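PDB 6JIG: GMP reductase from Trypanosoma brucei brucei, which probably catalyses the irreversible NADPH-dependent deamination of GMP to IMP, helping to keep adenine and guanine nucleotides in balance. Local coordinates for residues Val18-Gln23 with Thr470-Met475; Ser40-Leu45 with Gly304-Lys309; Gly73-Phe78 with Leu229-Ala234; Ala86-Val91 with Val249-Asp254; Lys362-Gly367 with Glu464-Arg469. The protein carries 1 engineered substitution. All blocks are in the same frame, centred on the assembly; numbering follows the deposited sequence.

Overall arrangement
From the N terminus, Val18-Gln23 waits for almost the whole chain before Thr470-Met475 pairs with it in contact 1, the outermost loop, which encloses the other four contacts. Ser40-Leu45 then meets Gly304-Lys309 in contact 2, setting a beta turn against the start of a barrel strand. Within that loop contacts 3 and 4 cross: strand 72-75 joins strand 232-235, and the helices that follow them, 81-93 and 239-251, touch in turn; the centres of contacts 3 and 4 lie about 8 Å apart. Contact 5 comes after contact 2 has closed, bringing helix 357-365 to helix 463-469; Lys362 NZ reaches Val18 O of contact 1, tying barrel exterior to terminal ribbon.

Contact 1: Val18-Gln23 with Thr470-Met475; sequences VLIIPQ and TRFVRM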
# COMPACT_ATOMS: atom_id res chain seq x y z
N VAL A 18 25.86 -4.34 -17.69
CA VAL A 18 27.32 -4.28 -17.63
C VAL A 18 27.78 -3.18 -16.68
O VAL A 18 27.03 -2.26 -16.33
CB VAL A 18 27.95 -4.08 -19.03
CG1 VAL A 18 27.59 -5.24 -19.96
CG2 VAL A 18 27.49 -2.76 -19.66
N LEU A 19 29.03 -3.31 -16.24
CA LEU A 19 29.76 -2.22 -15.59
C LEU A 19 31.05 -1.99 -16.35
O LEU A 19 31.56 -2.90 -17.00
CB LEU A 19 30.10 -2.56 -14.14
CG LEU A 19 28.91 -2.81 -13.23
CD1 LEU A 19 29.44 -3.42 -11.94
CD2 LEU A 19 28.17 -1.50 -12.96
N ILE A 20 31.57 -0.76 -16.26
CA ILE A 20 32.89 -0.43 -16.78
C ILE A 20 33.95 -0.94 -15.81
O ILE A 20 33.92 -0.63 -14.62
CB ILE A 20 33.03 1.08 -17.00
CG1 ILE A 20 32.05 1.54 -18.08
CG2 ILE A 20 34.49 1.45 -17.35
CD1 ILE A 20 31.84 3.07 -18.07
N ILE A 21 34.87 -1.75 -16.31
CA ILE A 21 35.92 -2.31 -15.45
C ILE A 21 36.94 -1.21 -15.17
O ILE A 21 37.45 -0.60 -16.13
CB ILE A 21 36.60 -3.50 -16.13
CG1 ILE A 21 35.62 -4.65 -16.36
CG2 ILE A 21 37.76 -4.00 -15.26
CD1 ILE A 21 36.17 -5.70 -17.33
N PRO A 22 37.27 -0.93 -13.91
CA PRO A 22 38.29 0.10 -13.64
C PRO A 22 39.62 -0.29 -14.27
O PRO A 22 40.02 -1.45 -14.28
CB PRO A 22 38.37 0.13 -12.11
CG PRO A 22 37.03 -0.43 -11.65
CD PRO A 22 36.69 -1.48 -12.68
N GLN A 23 40.31 0.72 -14.82
CA GLN A 23 41.59 0.57 -15.50
C GLN A 23 42.61 1.47 -14.81
O GLN A 23 42.27 2.32 -13.98
CB GLN A 23 41.50 0.96 -16.98
CG GLN A 23 40.40 0.27 -17.77
CD GLN A 23 40.66 -1.22 -17.91
OE1 GLN A 23 41.74 -1.64 -18.33
NE2 GLN A 23 39.65 -2.03 -17.58
N THR A 470 37.85 1.37 -22.87
CA THR A 470 36.83 0.82 -21.99
C THR A 470 36.70 -0.69 -22.18
O THR A 470 36.72 -1.20 -23.31
CB THR A 470 35.49 1.52 -22.22
OG1 THR A 470 35.57 2.85 -21.68
CG2 THR A 470 34.35 0.78 -21.49
N ARG A 471 36.61 -1.39 -21.07
CA ARG A 471 36.32 -2.82 -21.02
C ARG A 471 35.13 -3.01 -20.10
O ARG A 471 35.03 -2.35 -19.06
CB ARG A 471 37.51 -3.63 -20.50
CG ARG A 471 38.78 -3.44 -21.31
CD ARG A 471 38.65 -4.03 -22.72
NE ARG A 471 39.91 -3.91 -23.45
CZ ARG A 471 40.18 -2.92 -24.30
NH1 ARG A 471 39.28 -1.98 -24.55
NH2 ARG A 471 41.36 -2.88 -24.92
N PHE A 472 34.23 -3.92 -20.46
CA PHE A 472 33.03 -4.16 -19.69
C PHE A 472 33.10 -5.51 -18.98
O PHE A 472 33.78 -6.44 -19.43
CB PHE A 472 31.78 -4.16 -20.58
CG PHE A 472 31.47 -2.82 -21.20
CD1 PHE A 472 30.97 -1.79 -20.42
CD2 PHE A 472 31.66 -2.60 -22.55
CE1 PHE A 472 30.66 -0.55 -20.99
CE2 PHE A 472 31.36 -1.38 -23.13
CZ PHE A 472 30.86 -0.35 -22.35
N VAL A 473 32.35 -5.61 -17.89
CA VAL A 473 32.05 -6.88 -17.24
C VAL A 473 30.54 -6.98 -17.09
O VAL A 473 29.87 -6.00 -16.74
CB VAL A 473 32.78 -7.01 -15.87
CG1 VAL A 473 32.47 -5.82 -14.95
CG2 VAL A 473 32.43 -8.33 -15.19
N ARG A 474 30.00 -8.16 -17.39
CA ARG A 474 28.56 -8.40 -17.32
C ARG A 474 28.16 -8.72 -15.88
O ARG A 474 28.91 -9.34 -15.14
CB ARG A 474 28.22 -9.55 -18.26
CG ARG A 474 26.79 -9.96 -18.29
CD ARG A 474 26.54 -10.73 -19.57
NE ARG A 474 25.26 -11.40 -19.52
CZ ARG A 474 24.92 -12.35 -20.38
NH1 ARG A 474 25.80 -12.71 -21.32
NH2 ARG A 474 23.74 -12.93 -20.29
N MET A 475 26.99 -8.23 -15.46
CA MET A 475 26.49 -8.55 -14.13
C MET A 475 25.13 -9.23 -14.23
O MET A 475 24.39 -9.03 -15.20
CB MET A 475 26.41 -7.30 -13.21
CG MET A 475 25.82 -6.04 -13.82
SD MET A 475 25.74 -4.70 -12.59
CE MET A 475 25.19 -3.34 -13.62
O HOH W 1 37.24 0.29 -18.73
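With chi1 at 45°, CG of Met475 sits between its own backbone N and carbonyl carbon, and the chain beyond runs extended, so that SD and CE lie across Leu19 at about a right angle. Met475 CE comes within 3.6 Å of Leu19 CD2. Val473 has CG1 in the equivalent position (chi1 55°), which presses it onto Ile21 CG1 at 3.6 Å. The other face carries Val18, Ile20 and Phe472: Val18 CG2 and Ile20 CG1 meet the Phe472 ring obliquely, while Thr470 CG2 sits over one ring face, offset toward the rim.

The backbones supply the rest. Leu19 and Val473 form a hydrogen-bonded pair, Leu19 N to Val473 O at 2.9 Å and Val473 N to Leu19 O at 3.0 Å. Next along, Ile21 N gives a nearly straight bond to Arg471 O (2.8 Å, 173°). A water stands in for the return bond of this pair, donating to Ile21 O and accepting from Arg471 N. Gln23 NE2 also donates to Ile21 O, from above the carbonyl plane. Arg474 and Met475 pair in parallel with a strand of a second subunit, making this a two-stranded antiparallel ribbon that extends across a subunit interface.

Contact 2: Ser40-Leu45 with Gly304-Lys309; sequences SRNVKL and GADGLK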
# COMPACT_ATOMS: atom_id res chain seq x y z
N SER A 40 28.57 14.61 -36.04
CA SER A 40 28.55 14.05 -37.38
C SER A 40 29.91 14.35 -38.01
O SER A 40 30.78 14.95 -37.37
CB SER A 40 27.40 14.64 -38.22
OG SER A 40 27.35 16.05 -38.09
N ARG A 41 30.08 13.93 -39.26
CA ARG A 41 31.39 14.01 -39.91
C ARG A 41 32.00 15.40 -39.79
O ARG A 41 33.20 15.55 -39.55
CB ARG A 41 31.29 13.61 -41.39
CG ARG A 41 31.21 12.12 -41.74
CD ARG A 41 31.44 11.98 -43.25
NE ARG A 41 30.98 10.74 -43.87
CZ ARG A 41 31.69 9.61 -43.94
NH1 ARG A 41 32.91 9.53 -43.40
NH2 ARG A 41 31.18 8.54 -44.54
N ASN A 42 31.17 16.44 -39.94
CA ASN A 42 31.70 17.80 -39.99
C ASN A 42 31.21 18.68 -38.84
O ASN A 42 31.31 19.91 -38.94
CB ASN A 42 31.36 18.42 -41.35
CG ASN A 42 31.89 17.58 -42.49
OD1 ASN A 42 33.10 17.45 -42.66
ND2 ASN A 42 30.99 16.98 -43.26
N VAL A 43 30.70 18.11 -37.75
CA VAL A 43 30.19 18.91 -36.64
C VAL A 43 30.79 18.39 -35.34
O VAL A 43 30.55 17.24 -34.96
CB VAL A 43 28.66 18.89 -36.56
CG1 VAL A 43 28.19 19.72 -35.37
CG2 VAL A 43 28.05 19.43 -37.86
N LYS A 44 31.54 19.24 -34.64
CA LYS A 44 32.13 18.92 -33.35
C LYS A 44 31.31 19.55 -32.23
O LYS A 44 30.69 20.60 -32.40
CB LYS A 44 33.58 19.42 -33.26
CG LYS A 44 34.55 18.80 -34.26
CD LYS A 44 35.99 19.25 -33.96
N LEU A 45 31.32 18.89 -31.06
CA LEU A 45 30.65 19.40 -29.87
C LEU A 45 31.61 19.34 -28.69
O LEU A 45 32.37 18.38 -28.55
CB LEU A 45 29.38 18.59 -29.52
CG LEU A 45 28.25 18.58 -30.54
CD1 LEU A 45 27.12 17.63 -30.07
CD2 LEU A 45 27.72 19.97 -30.73
N GLY A 304 25.21 7.69 -47.81
CA GLY A 304 25.81 8.99 -47.63
C GLY A 304 25.64 9.65 -46.27
O GLY A 304 26.01 10.82 -46.13
N ALA A 305 25.11 8.94 -45.26
CA ALA A 305 24.90 9.56 -43.95
C ALA A 305 26.20 10.08 -43.36
O ALA A 305 27.23 9.40 -43.37
CB ALA A 305 24.26 8.55 -42.98
N ASP A 306 26.14 11.29 -42.81
CA ASP A 306 27.23 11.88 -42.05
C ASP A 306 27.20 11.53 -40.56
O ASP A 306 28.15 11.85 -39.85
CB ASP A 306 27.21 13.40 -42.20
CG ASP A 306 27.35 13.83 -43.64
OD1 ASP A 306 28.44 13.60 -44.20
OD2 ASP A 306 26.37 14.34 -44.22
N GLY A 307 26.11 10.94 -40.09
CA GLY A 307 26.03 10.46 -38.72
C GLY A 307 24.89 9.47 -38.63
O GLY A 307 23.98 9.49 -39.46
N LEU A 308 24.95 8.59 -37.63
CA LEU A 308 23.94 7.55 -37.43
C LEU A 308 23.31 7.69 -36.06
O LEU A 308 24.00 8.01 -35.08
CB LEU A 308 24.54 6.14 -37.56
CG LEU A 308 25.23 5.85 -38.89
CD1 LEU A 308 25.98 4.52 -38.85
CD2 LEU A 308 24.19 5.86 -39.99
N LYS A 309 22.01 7.46 -35.98
CA LYS A 309 21.32 7.50 -34.69
C LYS A 309 20.88 6.07 -34.36
O LYS A 309 20.19 5.44 -35.16
CB LYS A 309 20.13 8.47 -34.70
CG LYS A 309 19.63 8.79 -33.26
CD LYS A 309 19.16 10.25 -33.09
CE LYS A 309 17.88 10.54 -33.87
NZ LYS A 309 16.74 9.62 -33.47
O HOH W 2 28.49 8.26 -45.52
O HOH W 3 28.92 11.40 -45.62
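Ser40 to Val43 form a type I beta turn, and its second residue, Arg41, gives its backbone N to Asp306 O at 2.9 Å, a somewhat bent bond (139° at the hydrogen). The turn links strands 37-40 and 43-45, a short antiparallel hairpin, and is laid against the entry of strand 307-310 in the eight-stranded parallel barrel. Gly304 closes the preceding helix in a Schellman motif, and Ala305 and Asp306 lead from there into the strand.

Ser40 packs by its CB, which lies 3.3 Å from Asp306 O; its OG turns to Asp285. The Arg41 side chain runs extended from CG to NE and crosses Asp306 at about a right angle. Asp306 OD1 lies at the edge of the guanidinium, but the carboxylate and guanidinium planes are 81° apart, and the salt bridge from NE to OD1 is long at 3.8 Å. The carboxylate's stronger partner is Lys276, reached through OD2, which also accepts from the backbone N of Ile286. Arg41 NH1 in turn goes to Arg344 O, so both charged groups are shared with other parts of the barrel's end.

Water fills in between them. One molecule accepts from Arg41 NH2 and lies 2.7 Å from Ala305 O. A second accepts from Arg41 NE at 2.8 Å and sits 2.7 Å from Asp306 OD1.

Contact 3: Gly73-Phe78 with Leu229-Ala234; sequences GILHRF and LLVGAA
Two neighbouring parallel strands of the TIM barrel, 72-75 and 232-235, are joined here, although about 150 residues, the CBS domains among them, come between. Ile74 pairs with Gly232 and Leu75 with Ala233, and the short paired segments are inclined to each other by 42°. Three backbone bonds stitch them: Gly232 N to Gly73 O (3.1 Å), Leu75 N to Gly232 O (2.9 Å) and Ala234 N to Leu75 O (3.0 Å). The middle one is straight at its hydrogen but reaches its acceptor from above the carbonyl plane.

Gly232 lies beneath Ile74, whose CD1 sits 3.9 Å from Gly232 CA, where a beta carbon would clash. With chi1 at -53°, Ile74 turns CG2 away from its own N and across to the neighbouring strand, 3.8 Å from Ala234 N. On the face toward the outer helices, Leu75 rests its CG 3.8 Å from Val231 CG2, the two side chains meeting at a slant, and helices 60-68 and 81-93 cover them.

Past the strand end, Arg77 lays its CB 3.4 Å from Ala234 O, a carbonyl that accepts from Gln84 NE2. The Arg77 side chain lies near Ile260, part of the predicted NAD(+) site. A water bridges the two segments just before the paired strands, accepting from Gly73 N and donating to Leu230 O at 2.7 Å.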
# COMPACT_ATOMS: atom_id res chain seq x y z
N GLY A 73 20.70 20.72 -29.43
CA GLY A 73 19.35 20.19 -29.46
C GLY A 73 18.92 19.94 -30.89
O GLY A 73 19.37 20.64 -31.81
N ILE A 74 18.06 18.94 -31.09
CA ILE A 74 17.45 18.65 -32.39
C ILE A 74 15.98 19.05 -32.31
O ILE A 74 15.19 18.43 -31.59
CB ILE A 74 17.59 17.17 -32.79
CG1 ILE A 74 19.04 16.69 -32.72
CG2 ILE A 74 17.01 16.95 -34.19
CD1 ILE A 74 20.03 17.52 -33.57
N LEU A 75 15.61 20.08 -33.07
CA LEU A 75 14.23 20.56 -33.10
C LEU A 75 13.30 19.52 -33.71
O LEU A 75 13.54 19.02 -34.81
CB LEU A 75 14.15 21.86 -33.90
CG LEU A 75 14.93 23.04 -33.32
CD1 LEU A 75 14.92 24.23 -34.30
CD2 LEU A 75 14.38 23.46 -31.96
N HIS A 76 12.20 19.23 -33.00
CA HIS A 76 11.28 18.20 -33.46
C HIS A 76 10.45 18.71 -34.64
O HIS A 76 10.34 19.92 -34.87
CB HIS A 76 10.38 17.74 -32.31
CG HIS A 76 9.32 18.73 -31.95
ND1 HIS A 76 8.09 18.75 -32.57
CD2 HIS A 76 9.30 19.73 -31.04
CE1 HIS A 76 7.36 19.72 -32.07
NE2 HIS A 76 8.07 20.34 -31.14
N ARG A 77 9.88 17.76 -35.39
CA ARG A 77 9.15 18.05 -36.62
C ARG A 77 7.64 17.88 -36.49
O ARG A 77 6.93 17.90 -37.50
CB ARG A 77 9.68 17.16 -37.75
CG ARG A 77 9.28 15.68 -37.62
CD ARG A 77 9.88 14.84 -38.73
NE ARG A 77 9.92 13.41 -38.41
CZ ARG A 77 9.08 12.51 -38.92
NH1 ARG A 77 8.15 12.89 -39.78
NH2 ARG A 77 9.19 11.23 -38.58
N PHE A 78 7.13 17.71 -35.27
CA PHE A 78 5.69 17.60 -35.07
C PHE A 78 5.08 18.99 -34.93
O PHE A 78 4.48 19.37 -33.93
CB PHE A 78 5.40 16.72 -33.86
CG PHE A 78 5.51 15.24 -34.15
CD1 PHE A 78 6.33 14.79 -35.17
CD2 PHE A 78 4.79 14.31 -33.42
CE1 PHE A 78 6.44 13.44 -35.46
CE2 PHE A 78 4.90 12.95 -33.70
CZ PHE A 78 5.73 12.52 -34.73
N LEU A 229 24.30 30.21 -31.98
CA LEU A 229 24.22 28.86 -31.40
C LEU A 229 23.92 27.81 -32.46
O LEU A 229 23.09 28.00 -33.35
CB LEU A 229 23.15 28.83 -30.31
CG LEU A 229 23.48 29.72 -29.11
CD1 LEU A 229 22.27 29.84 -28.17
CD2 LEU A 229 24.68 29.17 -28.36
N LEU A 230 24.62 26.67 -32.37
CA LEU A 230 24.37 25.53 -33.23
C LEU A 230 23.02 24.89 -32.90
O LEU A 230 22.61 24.86 -31.74
CB LEU A 230 25.45 24.46 -33.06
CG LEU A 230 26.83 24.50 -33.70
CD1 LEU A 230 27.46 23.11 -33.48
CD2 LEU A 230 26.76 24.84 -35.17
N VAL A 231 22.35 24.37 -33.92
CA VAL A 231 21.07 23.70 -33.71
C VAL A 231 20.76 22.82 -34.92
O VAL A 231 21.03 23.19 -36.07
CB VAL A 231 19.94 24.73 -33.43
CG1 VAL A 231 19.76 25.70 -34.63
CG2 VAL A 231 18.63 24.02 -33.10
N GLY A 232 20.20 21.64 -34.66
CA GLY A 232 19.74 20.74 -35.69
C GLY A 232 18.22 20.67 -35.75
O GLY A 232 17.51 21.22 -34.91
N ALA A 233 17.73 19.98 -36.78
CA ALA A 233 16.30 19.84 -36.98
C ALA A 233 16.00 18.50 -37.62
O ALA A 233 16.76 18.04 -38.49
CB ALA A 233 15.77 20.99 -37.86
N ALA A 234 14.91 17.87 -37.17
CA ALA A 234 14.47 16.58 -37.68
C ALA A 234 13.54 16.75 -38.87
O ALA A 234 12.78 17.72 -38.95
CB ALA A 234 13.74 15.78 -36.59
O HOH W 4 21.00 23.43 -30.11

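Contact 4: Ala86-Val91 with Val249-Asp254; sequences AMLREV and VEAGAD
This is apolar packing between two neighbouring outer helices of the barrel: the middle of helix 81-93 meets the C-terminal end of helix 239-251 and the link that follows. Leu88 does most of the work. Its CG is anti to the backbone N (chi1 -153°), and both methyls reach across. CD1 settles 3.6 Å from Ala253 CB, while CD2 pushes in over the backbone of the helix end, 3.2 Å from Ala251 O and 3.4 Å from Ala253 N. Ala251 CB comes alongside CD2 at 4.1 Å.

Leu88 packs onto the turn that ends helix 239-251. Gly252 leaves the helix with positive phi (123°) in a Schellman motif, and its N bonds back to Val249 O. A beta carbon on Gly252 would sit tight against Leu88 CD2, so the bare backbone lets that methyl lie close.

Arg89 borders the contact on its exposed side, using aliphatic carbon: its CG is 4.2 Å from Ala251 CB. The chain bends at chi3, and the guanidinium stands obliquely to that methyl. No hydrogen bond crosses between 86-91 and 249-254, but Asp254 OD2 forms a salt bridge with Lys92, the residue just after 86-91, and accepts from Val231 N. Each helix follows its own barrel strand, 72-75 or 232-235, and such side-by-side packing of adjacent helices is characteristic of the outer layer of a TIM barrel.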
# COMPACT_ATOMS: atom_id res chain seq x y z
N ALA A 86 10.48 28.77 -37.58
CA ALA A 86 10.41 29.88 -36.64
C ALA A 86 11.18 29.57 -35.36
O ALA A 86 11.88 30.43 -34.81
CB ALA A 86 8.94 30.19 -36.33
N MET A 87 11.04 28.34 -34.84
CA MET A 87 11.84 27.97 -33.68
C MET A 87 13.33 28.08 -33.99
O MET A 87 14.11 28.56 -33.17
CB MET A 87 11.51 26.55 -33.23
CG MET A 87 10.11 26.38 -32.71
SD MET A 87 9.99 24.77 -31.92
CE MET A 87 10.39 23.71 -33.29
N LEU A 88 13.72 27.62 -35.18
CA LEU A 88 15.12 27.66 -35.58
C LEU A 88 15.64 29.09 -35.63
O LEU A 88 16.71 29.40 -35.09
CB LEU A 88 15.28 26.96 -36.93
CG LEU A 88 16.67 26.35 -37.13
CD1 LEU A 88 16.57 25.11 -37.96
CD2 LEU A 88 17.59 27.38 -37.81
N ARG A 89 14.88 29.99 -36.26
CA ARG A 89 15.30 31.39 -36.33
C ARG A 89 15.40 32.01 -34.95
O ARG A 89 16.25 32.88 -34.72
CB ARG A 89 14.33 32.18 -37.20
CG ARG A 89 14.50 31.94 -38.69
CD ARG A 89 13.61 32.90 -39.48
NE ARG A 89 12.20 32.51 -39.37
CZ ARG A 89 11.58 31.78 -40.28
NH1 ARG A 89 12.23 31.38 -41.38
NH2 ARG A 89 10.30 31.46 -40.11
N GLU A 90 14.53 31.61 -34.02
CA GLU A 90 14.66 32.14 -32.66
C GLU A 90 15.94 31.66 -32.00
O GLU A 90 16.60 32.42 -31.27
CB GLU A 90 13.45 31.76 -31.81
CG GLU A 90 12.18 32.50 -32.23
CD GLU A 90 11.03 32.28 -31.26
OE1 GLU A 90 11.28 32.24 -30.03
OE2 GLU A 90 9.88 32.15 -31.73
N VAL A 91 16.30 30.39 -32.22
CA VAL A 91 17.56 29.89 -31.67
C VAL A 91 18.73 30.69 -32.23
O VAL A 91 19.64 31.08 -31.50
CB VAL A 91 17.72 28.39 -31.97
CG1 VAL A 91 19.10 27.91 -31.50
CG2 VAL A 91 16.61 27.57 -31.29
N VAL A 249 17.11 24.32 -43.77
CA VAL A 249 18.47 24.73 -44.08
C VAL A 249 18.53 26.23 -44.35
O VAL A 249 19.44 26.93 -43.87
CB VAL A 249 19.03 23.90 -45.25
CG1 VAL A 249 20.39 24.42 -45.69
CG2 VAL A 249 19.16 22.43 -44.83
N GLU A 250 17.54 26.75 -45.08
CA GLU A 250 17.46 28.20 -45.31
C GLU A 250 17.33 28.97 -44.01
O GLU A 250 17.85 30.09 -43.89
CB GLU A 250 16.28 28.52 -46.22
CG GLU A 250 16.55 28.22 -47.68
CD GLU A 250 15.29 28.26 -48.52
OE1 GLU A 250 14.21 28.63 -47.99
OE2 GLU A 250 15.40 27.93 -49.72
N ALA A 251 16.64 28.40 -43.02
CA ALA A 251 16.48 29.06 -41.74
C ALA A 251 17.73 28.99 -40.88
O ALA A 251 17.83 29.74 -39.90
CB ALA A 251 15.29 28.47 -40.98
N GLY A 252 18.69 28.13 -41.22
CA GLY A 252 19.95 28.13 -40.51
C GLY A 252 20.33 26.80 -39.87
O GLY A 252 21.34 26.74 -39.16
N ALA A 253 19.54 25.75 -40.10
CA ALA A 253 19.84 24.43 -39.55
C ALA A 253 21.29 24.06 -39.82
O ALA A 253 21.76 24.14 -40.96
CB ALA A 253 18.91 23.37 -40.15
N ASP A 254 22.00 23.66 -38.78
CA ASP A 254 23.39 23.27 -38.92
C ASP A 254 23.56 21.80 -39.29
O ASP A 254 24.59 21.43 -39.87
CB ASP A 254 24.14 23.58 -37.62
CG ASP A 254 24.14 25.06 -37.32
OD1 ASP A 254 24.81 25.78 -38.09
OD2 ASP A 254 23.47 25.50 -36.35

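Contact 5: Lys362-Gly367 with Glu464-Arg469; sequences KAIGAG and EEMQRR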
# COMPACT_ATOMS: atom_id res chain seq x y z
N LYS A 362 28.79 4.35 -20.15
CA LYS A 362 28.76 3.06 -20.83
C LYS A 362 28.53 3.23 -22.33
O LYS A 362 29.15 2.54 -23.14
CB LYS A 362 27.67 2.17 -20.23
CG LYS A 362 27.88 1.87 -18.75
CD LYS A 362 26.70 1.05 -18.14
CE LYS A 362 26.76 1.06 -16.62
NZ LYS A 362 25.65 0.20 -16.03
N ALA A 363 27.62 4.13 -22.71
CA ALA A 363 27.34 4.33 -24.13
C ALA A 363 28.59 4.80 -24.87
O ALA A 363 28.93 4.28 -25.94
CB ALA A 363 26.20 5.33 -24.29
N ILE A 364 29.30 5.79 -24.31
CA ILE A 364 30.55 6.26 -24.92
C ILE A 364 31.59 5.15 -24.93
O ILE A 364 32.28 4.93 -25.93
CB ILE A 364 31.08 7.51 -24.18
CG1 ILE A 364 30.03 8.62 -24.13
CG2 ILE A 364 32.36 8.00 -24.82
CD1 ILE A 364 29.57 9.10 -25.51
N GLY A 365 31.73 4.43 -23.81
CA GLY A 365 32.62 3.28 -23.77
C GLY A 365 32.30 2.20 -24.80
O GLY A 365 33.20 1.52 -25.29
N ALA A 366 31.02 2.03 -25.13
CA ALA A 366 30.64 1.07 -26.16
C ALA A 366 30.85 1.60 -27.58
O ALA A 366 30.51 0.91 -28.55
CB ALA A 366 29.18 0.64 -25.97
N GLY A 367 31.37 2.81 -27.74
CA GLY A 367 31.70 3.34 -29.06
C GLY A 367 30.90 4.55 -29.50
O GLY A 367 31.23 5.11 -30.55
N GLU A 464 37.88 9.65 -27.56
CA GLU A 464 38.47 8.56 -28.34
C GLU A 464 39.20 7.56 -27.45
O GLU A 464 39.19 6.35 -27.71
CB GLU A 464 39.43 9.09 -29.41
N GLU A 465 39.88 8.05 -26.41
CA GLU A 465 40.51 7.15 -25.46
C GLU A 465 39.47 6.35 -24.68
O GLU A 465 39.68 5.17 -24.37
CB GLU A 465 41.40 7.92 -24.49
CG GLU A 465 42.74 8.34 -25.07
CD GLU A 465 43.60 9.12 -24.07
OE1 GLU A 465 43.40 8.95 -22.84
OE2 GLU A 465 44.49 9.88 -24.51
N MET A 466 38.36 6.99 -24.32
CA MET A 466 37.28 6.27 -23.63
C MET A 466 36.76 5.14 -24.49
O MET A 466 36.53 4.02 -24.01
CB MET A 466 36.16 7.26 -23.27
CG MET A 466 35.02 6.64 -22.47
SD MET A 466 35.58 6.02 -20.88
CE MET A 466 34.02 5.60 -20.10
N GLN A 467 36.57 5.40 -25.78
CA GLN A 467 36.06 4.37 -26.69
C GLN A 467 37.08 3.25 -26.88
O GLN A 467 36.70 2.08 -26.97
CB GLN A 467 35.69 5.00 -28.03
CG GLN A 467 34.59 6.04 -27.90
CD GLN A 467 34.46 6.88 -29.15
OE1 GLN A 467 35.42 7.03 -29.91
NE2 GLN A 467 33.29 7.46 -29.35
N ARG A 468 38.37 3.58 -26.91
CA ARG A 468 39.38 2.55 -27.15
C ARG A 468 39.68 1.74 -25.89
O ARG A 468 39.90 0.53 -25.97
CB ARG A 468 40.67 3.17 -27.69
N ARG A 469 39.69 2.38 -24.73
CA ARG A 469 40.19 1.74 -23.52
C ARG A 469 39.13 1.03 -22.70
O ARG A 469 39.47 0.16 -21.89
CB ARG A 469 40.89 2.78 -22.63
CG ARG A 469 42.26 3.15 -23.16
CD ARG A 469 42.86 4.39 -22.52
NE ARG A 469 43.98 4.83 -23.36
CZ ARG A 469 44.73 5.91 -23.15
NH1 ARG A 469 44.50 6.68 -22.10
NH2 ARG A 469 45.71 6.21 -24.00
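Apolar contact comes first: Ile364 CG2 lies 3.8 Å from Met466 CG, the two side chains crossing at about a right angle. Met466 has CG anti to its backbone N (chi1 -177°), which sets that carbon against Ile364, and the chain then bends at chi2. Gly365 lies at the closest approach of the two backbones, its CA 4.0 Å from Met466 O, and the nearest alpha carbons, those of Gly365 and Gln467, are 4.6 Å apart. Leu451 and Met455 of helix 440-457 pack on Ile364 and Met466 respectively.

The polar side of the contact belongs to Gln467. Its CG rests 3.2 Å from Ile364 O, a carbonyl that already accepts from Gly367 N in the helix-ending turn. The chain then runs extended past Gly367, taking NE2 to within 3.3 Å of Gly367 O, though at an angle too poor for a hydrogen bond. NE2 finds its partners just after, in Ala368 O and Asp369 OD1, so the amide follows the backbone as it leaves the helix. Lys362, whose beta carbon points away from helix 463-469, gives its NZ to Val18 O and Tyr15 O, which ties helix 357-365 to the N-terminal part of the chain as well.

Gly367, with phi at 115°, ends helix 357-365 in a Schellman motif. The whole is a close helix-helix contact through a glycine, packing a helix from near the C terminus, 463-469, against helix 357-365 on the outside of the TIM barrel.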